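Local coordinates for protein pectate lyase/Amb allergen (Acidovorax citrulli, PDB 4HWV) that probably cleaves pectate, the de-esterified polygalacturonate of plant cell walls, as a secreted calcium-binding polysaccharide lyase of family 1, at residues Thr24-Ala27 with Ser28-Thr31; Ser162-Asp165 with Asn166-Leu169. All coordinates share one frame; numbering follows the deposited sequence. Where two conformers were deposited one is given.

Contact 1. Residues Thr24-Ala27 with Ser28-Thr31; sequences TGWA and SHGT
The rim of the Trp-26 indole is turned into a face of the His-29 imidazole, a T-shaped pair with planes at 81° and the six-membered ring centroid of Trp-26 5.6 Å from that of the His-29 ring. Trp-26 CZ3 stands over the histidine face, offset toward its rim, 4.1 Å from His-29 CG. His-29 CB meets the same indole border near the ring plane, 4.0 Å from Trp-26 CE3. Phe-459 and, edge-to-face, Tyr-460 also meet the indole. With His-29 CG trans to its own backbone N (chi1 -180°), the imidazole runs beside the indole and points the same way; its ND1 is hydrogen-bonded to the carbonyl of Phe-459. The backbone between the two rings is a short 3-10 turn in the N-terminal arm, ahead of strand 44-47 and packed against the parallel beta-helix of the polysaccharide lyase 1 fold: Trp-26 N bonds to Thr-325 OG1, and Ala-27 N to Thr-291 OG1. Two i-to-i+3 bonds hold the turn. His-29 N reaches Trp-26 O at 3.1 Å, well tilted out of the carbonyl plane, and Ser-28 N reaches Gly-25 O at 2.9 Å. Gly-25 O is gripped a second time by Ser-28 OG at 2.7 Å, which lies in the carbonyl plane on a lone pair. The serine manages this by tucking OG between its own backbone N and carbonyl carbon (chi1 75°), folding the hydroxyl back over the turn.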
ATOM      1  N   THR A  24     -30.839   0.983   9.340  1.00  4.37           N
ATOM      2  CA  THR A  24     -31.850   1.342   8.359  1.00  4.90           C
ATOM      3  C   THR A  24     -31.932   0.225   7.322  1.00  5.21           C
ATOM      4  O   THR A  24     -31.179  -0.752   7.393  1.00  5.56           O
ATOM      5  CB  THR A  24     -31.414   2.624   7.630  1.00  5.51           C
ATOM      6  OG1 THR A  24     -30.051   2.460   7.220  1.00  6.08           O
ATOM      7  CG2 THR A  24     -31.553   3.851   8.520  1.00  6.40           C
ATOM      8  N   GLY A  25     -32.815   0.368   6.337  1.00  5.39           N
ATOM      9  CA  GLY A  25     -32.891  -0.601   5.250  1.00  5.44           C
ATOM     10  C   GLY A  25     -33.285  -1.993   5.708  1.00  4.26           C
ATOM     11  O   GLY A  25     -33.997  -2.148   6.697  1.00  4.57           O
ATOM     12  N   TRP A  26     -32.869  -3.016   4.970  1.00  2.93           N
ATOM     13  CA  TRP A  26     -33.337  -4.351   5.282  1.00  4.13           C
ATOM     14  C   TRP A  26     -32.946  -4.800   6.701  1.00  4.61           C
ATOM     15  O   TRP A  26     -33.674  -5.566   7.325  1.00  4.95           O
ATOM     16  CB  TRP A  26     -32.799  -5.333   4.259  1.00  5.02           C
ATOM     17  CG  TRP A  26     -33.587  -5.501   2.991  1.00  4.42           C
ATOM     18  CD1 TRP A  26     -33.099  -5.369   1.717  1.00  4.66           C
ATOM     19  CD2 TRP A  26     -34.952  -5.940   2.858  1.00  4.65           C
ATOM     20  NE1 TRP A  26     -34.075  -5.686   0.803  1.00  5.11           N
ATOM     21  CE2 TRP A  26     -35.216  -6.056   1.469  1.00  5.14           C
ATOM     22  CE3 TRP A  26     -35.970  -6.272   3.772  1.00  4.92           C
ATOM     23  CZ2 TRP A  26     -36.458  -6.468   0.976  1.00  5.76           C
ATOM     24  CZ3 TRP A  26     -37.195  -6.690   3.274  1.00  5.87           C
ATOM     25  CH2 TRP A  26     -37.426  -6.779   1.894  1.00  6.09           C
ATOM     26  N   ALA A  27     -31.814  -4.331   7.220  1.00  4.64           N
ATOM     27  CA  ALA A  27     -31.406  -4.675   8.590  1.00  4.61           C
ATOM     28  C   ALA A  27     -32.399  -4.157   9.645  1.00  5.12           C
ATOM     29  O   ALA A  27     -32.382  -4.609  10.794  1.00  6.27           O
ATOM     30  CB  ALA A  27     -30.013  -4.154   8.897  1.00  4.01           C
ATOM     31  N   SER A  28     -33.235  -3.190   9.275  1.00  5.01           N
ATOM     32  CA  SER A  28     -34.228  -2.640  10.203  1.00  6.27           C
ATOM     33  C   SER A  28     -35.591  -3.323  10.090  1.00  6.76           C
ATOM     34  O   SER A  28     -36.501  -3.014  10.856  1.00  8.10           O
ATOM     35  CB  SER A  28     -34.368  -1.134   9.995  1.00  7.47           C
ATOM     36  OG  SER A  28     -35.106  -0.811   8.822  1.00  8.98           O
ATOM     37  N   HIS A  29     -35.740  -4.252   9.148  1.00  7.26           N
ATOM     38  CA  HIS A  29     -37.035  -4.872   8.910  1.00  8.99           C
ATOM     39  C   HIS A  29     -37.213  -6.079   9.817  1.00 12.03           C
ATOM     40  O   HIS A  29     -36.265  -6.804  10.048  1.00 15.04           O
ATOM     41  CB  HIS A  29     -37.123  -5.299   7.445  1.00  8.56           C
ATOM     42  CG  HIS A  29     -38.426  -5.944   7.105  1.00  8.00           C
ATOM     43  ND1 HIS A  29     -39.548  -5.226   6.741  1.00  8.72           N
ATOM     44  CD2 HIS A  29     -38.807  -7.243   7.148  1.00  8.24           C
ATOM     45  CE1 HIS A  29     -40.554  -6.062   6.552  1.00  8.85           C
ATOM     46  NE2 HIS A  29     -40.133  -7.291   6.795  1.00  8.37           N
ATOM     47  N   GLY A  30     -38.415  -6.300  10.334  1.00 12.45           N
ATOM     48  CA  GLY A  30     -38.630  -7.391  11.274  1.00 14.60           C
ATOM     49  C   GLY A  30     -38.077  -7.031  12.640  1.00 16.35           C
ATOM     50  O   GLY A  30     -38.272  -5.916  13.116  1.00 17.18           O
ATOM     51  N   THR A  31     -37.411  -7.972  13.297  1.00 17.35           N
ATOM     52  CA  THR A  31     -36.761  -7.668  14.569  1.00 17.67           C
ATOM     53  C   THR A  31     -35.551  -6.767  14.271  1.00 15.96           C
ATOM     54  O   THR A  31     -34.599  -7.197  13.648  1.00 15.77           O
ATOM     55  CB  THR A  31     -36.301  -8.963  15.289  1.00 19.95           C
ATOM     56  OG1 THR A  31     -37.421  -9.838  15.469  1.00 22.39           O
ATOM     57  CG2 THR A  31     -35.682  -8.646  16.644  1.00 20.34           C
TER

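Contact 2. Residues Ser162-Asp165 with Asn166-Leu169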
ATOM      1  N   SER A 162     -14.745 -16.152  13.832  1.00  4.76           N
ATOM      2  CA  SER A 162     -16.176 -16.390  13.963  0.50  4.23           C
ATOM      3  C   SER A 162     -16.852 -15.324  14.836  1.00  4.59           C
ATOM      4  O   SER A 162     -16.450 -15.099  15.987  1.00  5.82           O
ATOM      5  CB  SER A 162     -16.396 -17.775  14.575  0.50  4.30           C
ATOM      6  OG  SER A 162     -17.771 -18.072  14.642  0.50  3.98           O
ATOM      7  N   VAL A 163     -17.883 -14.683  14.296  1.00  3.72           N
ATOM      8  CA  VAL A 163     -18.636 -13.672  15.052  1.00  4.11           C
ATOM      9  C   VAL A 163     -20.008 -14.221  15.427  1.00  4.15           C
ATOM     10  O   VAL A 163     -20.778 -14.613  14.557  1.00  4.89           O
ATOM     11  CB  VAL A 163     -18.800 -12.368  14.238  1.00  4.04           C
ATOM     12  CG1 VAL A 163     -19.571 -11.330  15.034  1.00  5.05           C
ATOM     13  CG2 VAL A 163     -17.424 -11.828  13.838  1.00  4.87           C
ATOM     14  N   PRO A 164     -20.316 -14.275  16.729  1.00  3.70           N
ATOM     15  CA  PRO A 164     -21.579 -14.871  17.189  1.00  4.44           C
ATOM     16  C   PRO A 164     -22.728 -13.860  17.269  1.00  4.65           C
ATOM     17  O   PRO A 164     -22.563 -12.677  16.978  1.00  5.12           O
ATOM     18  CB  PRO A 164     -21.216 -15.355  18.599  1.00  4.72           C
ATOM     19  CG  PRO A 164     -20.287 -14.261  19.094  1.00  4.69           C
ATOM     20  CD  PRO A 164     -19.452 -13.889  17.864  1.00  4.24           C
ATOM     21  N   ASP A 165     -23.899 -14.341  17.680  1.00  4.59           N
ATOM     22  CA  ASP A 165     -25.100 -13.517  17.809  1.00  4.24           C
ATOM     23  C   ASP A 165     -24.887 -12.323  18.714  1.00  3.99           C
ATOM     24  O   ASP A 165     -24.090 -12.361  19.660  1.00  4.83           O
ATOM     25  CB  ASP A 165     -26.243 -14.326  18.429  1.00  5.02           C
ATOM     26  CG  ASP A 165     -26.514 -15.615  17.680  1.00  6.41           C
ATOM     27  OD1 ASP A 165     -25.664 -16.530  17.745  1.00  7.89           O
ATOM     28  OD2 ASP A 165     -27.571 -15.717  17.028  1.00  7.62           O
ATOM     29  N   ASN A 166     -25.657 -11.274  18.446  1.00  4.43           N
ATOM     30  CA  ASN A 166     -25.789 -10.168  19.387  1.00  4.19           C
ATOM     31  C   ASN A 166     -24.449  -9.518  19.691  1.00  3.63           C
ATOM     32  O   ASN A 166     -24.090  -9.286  20.841  1.00  4.48           O
ATOM     33  CB  ASN A 166     -26.495 -10.617  20.671  1.00  4.85           C
ATOM     34  CG  ASN A 166     -27.835 -11.260  20.401  1.00  5.30           C
ATOM     35  OD1 ASN A 166     -28.663 -10.707  19.688  1.00  5.55           O
ATOM     36  ND2 ASN A 166     -28.054 -12.437  20.976  1.00  6.27           N
ATOM     37  N   THR A 167     -23.717  -9.207  18.628  1.00  3.48           N
ATOM     38  CA  THR A 167     -22.381  -8.660  18.764  1.00  3.54           C
ATOM     39  C   THR A 167     -22.279  -7.307  18.106  1.00  3.55           C
ATOM     40  O   THR A 167     -22.688  -7.144  16.949  1.00  4.02           O
ATOM     41  CB  THR A 167     -21.355  -9.597  18.096  1.00  3.86           C
ATOM     42  OG1 THR A 167     -21.416 -10.877  18.733  1.00  3.94           O
ATOM     43  CG2 THR A 167     -19.929  -9.044  18.217  1.00  4.49           C
ATOM     44  N   SER A 168     -21.711  -6.351  18.833  1.00  3.77           N
ATOM     45  CA  SER A 168     -21.259  -5.095  18.244  1.00  3.63           C
ATOM     46  C   SER A 168     -19.743  -5.010  18.243  1.00  3.52           C
ATOM     47  O   SER A 168     -19.110  -5.249  19.280  1.00  4.48           O
ATOM     48  CB  SER A 168     -21.812  -3.902  19.019  1.00  3.96           C
ATOM     49  OG  SER A 168     -23.221  -3.849  18.864  1.00  4.37           O
ATOM     50  N   LEU A 169     -19.175  -4.693  17.077  1.00  3.18           N
ATOM     51  CA  LEU A 169     -17.757  -4.380  16.942  1.00  3.65           C
ATOM     52  C   LEU A 169     -17.692  -2.900  16.616  1.00  3.31           C
ATOM     53  O   LEU A 169     -18.183  -2.476  15.555  1.00  4.61           O
ATOM     54  CB  LEU A 169     -17.107  -5.187  15.817  1.00  5.25           C
ATOM     55  CG  LEU A 169     -17.137  -6.702  16.000  1.00  7.02           C
ATOM     56  CD1 LEU A 169     -16.664  -7.410  14.744  1.00  8.48           C
ATOM     57  CD2 LEU A 169     -16.269  -7.124  17.151  1.00  9.31           C
TER
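Between Val-163 and Thr-167, where strand 167-171 starts, the chain bends sharply through Asp-165 and Asn-166, the latter in the left-handed region (phi 59°, psi 49°). Thr-167 OG1 closes the bend by donating to Pro-164 O at 2.8 Å, from well above the carbonyl plane rather than along a lone pair. The same hydroxyl is also bonded to Lys-79 NZ, so it links the bend to a neighbouring strand. Pro-164 crosses the threonine at nearly a right angle, its CG 3.6 Å from Thr-167 OG1. The threonine methyl lies trans to the backbone N while OG1 sits beside that N (chi1 -60°), a split that sends the hydroxyl to Pro-164 and CG2 to Val-163, whose CG1 is 3.9 Å from Thr-167 CG2. Strand 160-163 belongs to one parallel sheet of the right-handed beta-helix, and strand 167-171 runs between strands 79-83 and 192-198 in another; the left-handed asparagine at the bend between them is consistent with a rung of the asparagine ladder in the T2 turns of pectate lyases. Val-163 packs on Ile-195, and Thr-167 on Ile-81 and on Leu-57 of helix 50-57. At the bend Asn-166 and Asp-165 turn their polar ends to adjoining coils. Asp-165 OD2 accepts from the backbone N of Ala-193, while Asn-166 OD1 accepts from the side-chain ND2 of Asn-194 and its own ND2 gives to the carbonyl of Lys-76, which fixes which way round the amide sits.

Overall arrangement
Contact 1 comes first along the chain, in the N-terminal arm, and contact 2 follows at a corner of the beta-helix itself. Their centres are about 17 Å apart and their nearest atoms about 8 Å, so the two do not touch. Strand 167-171 of contact 2 is joined through 192-198 and 237-240 to strands 290-293 and 324-327, where Thr-291, Thr-325 and His-327 receive the arm around contact 1. Both thus border the same run of parallel strands at different coils. Strand 160-163 shares its parallel sheet with 281-283, which holds the calcium ligand Asp-282, and Val-163 is about 12 Å from Asp-227, side chain to side chain; contact 1 lies away from the calcium site.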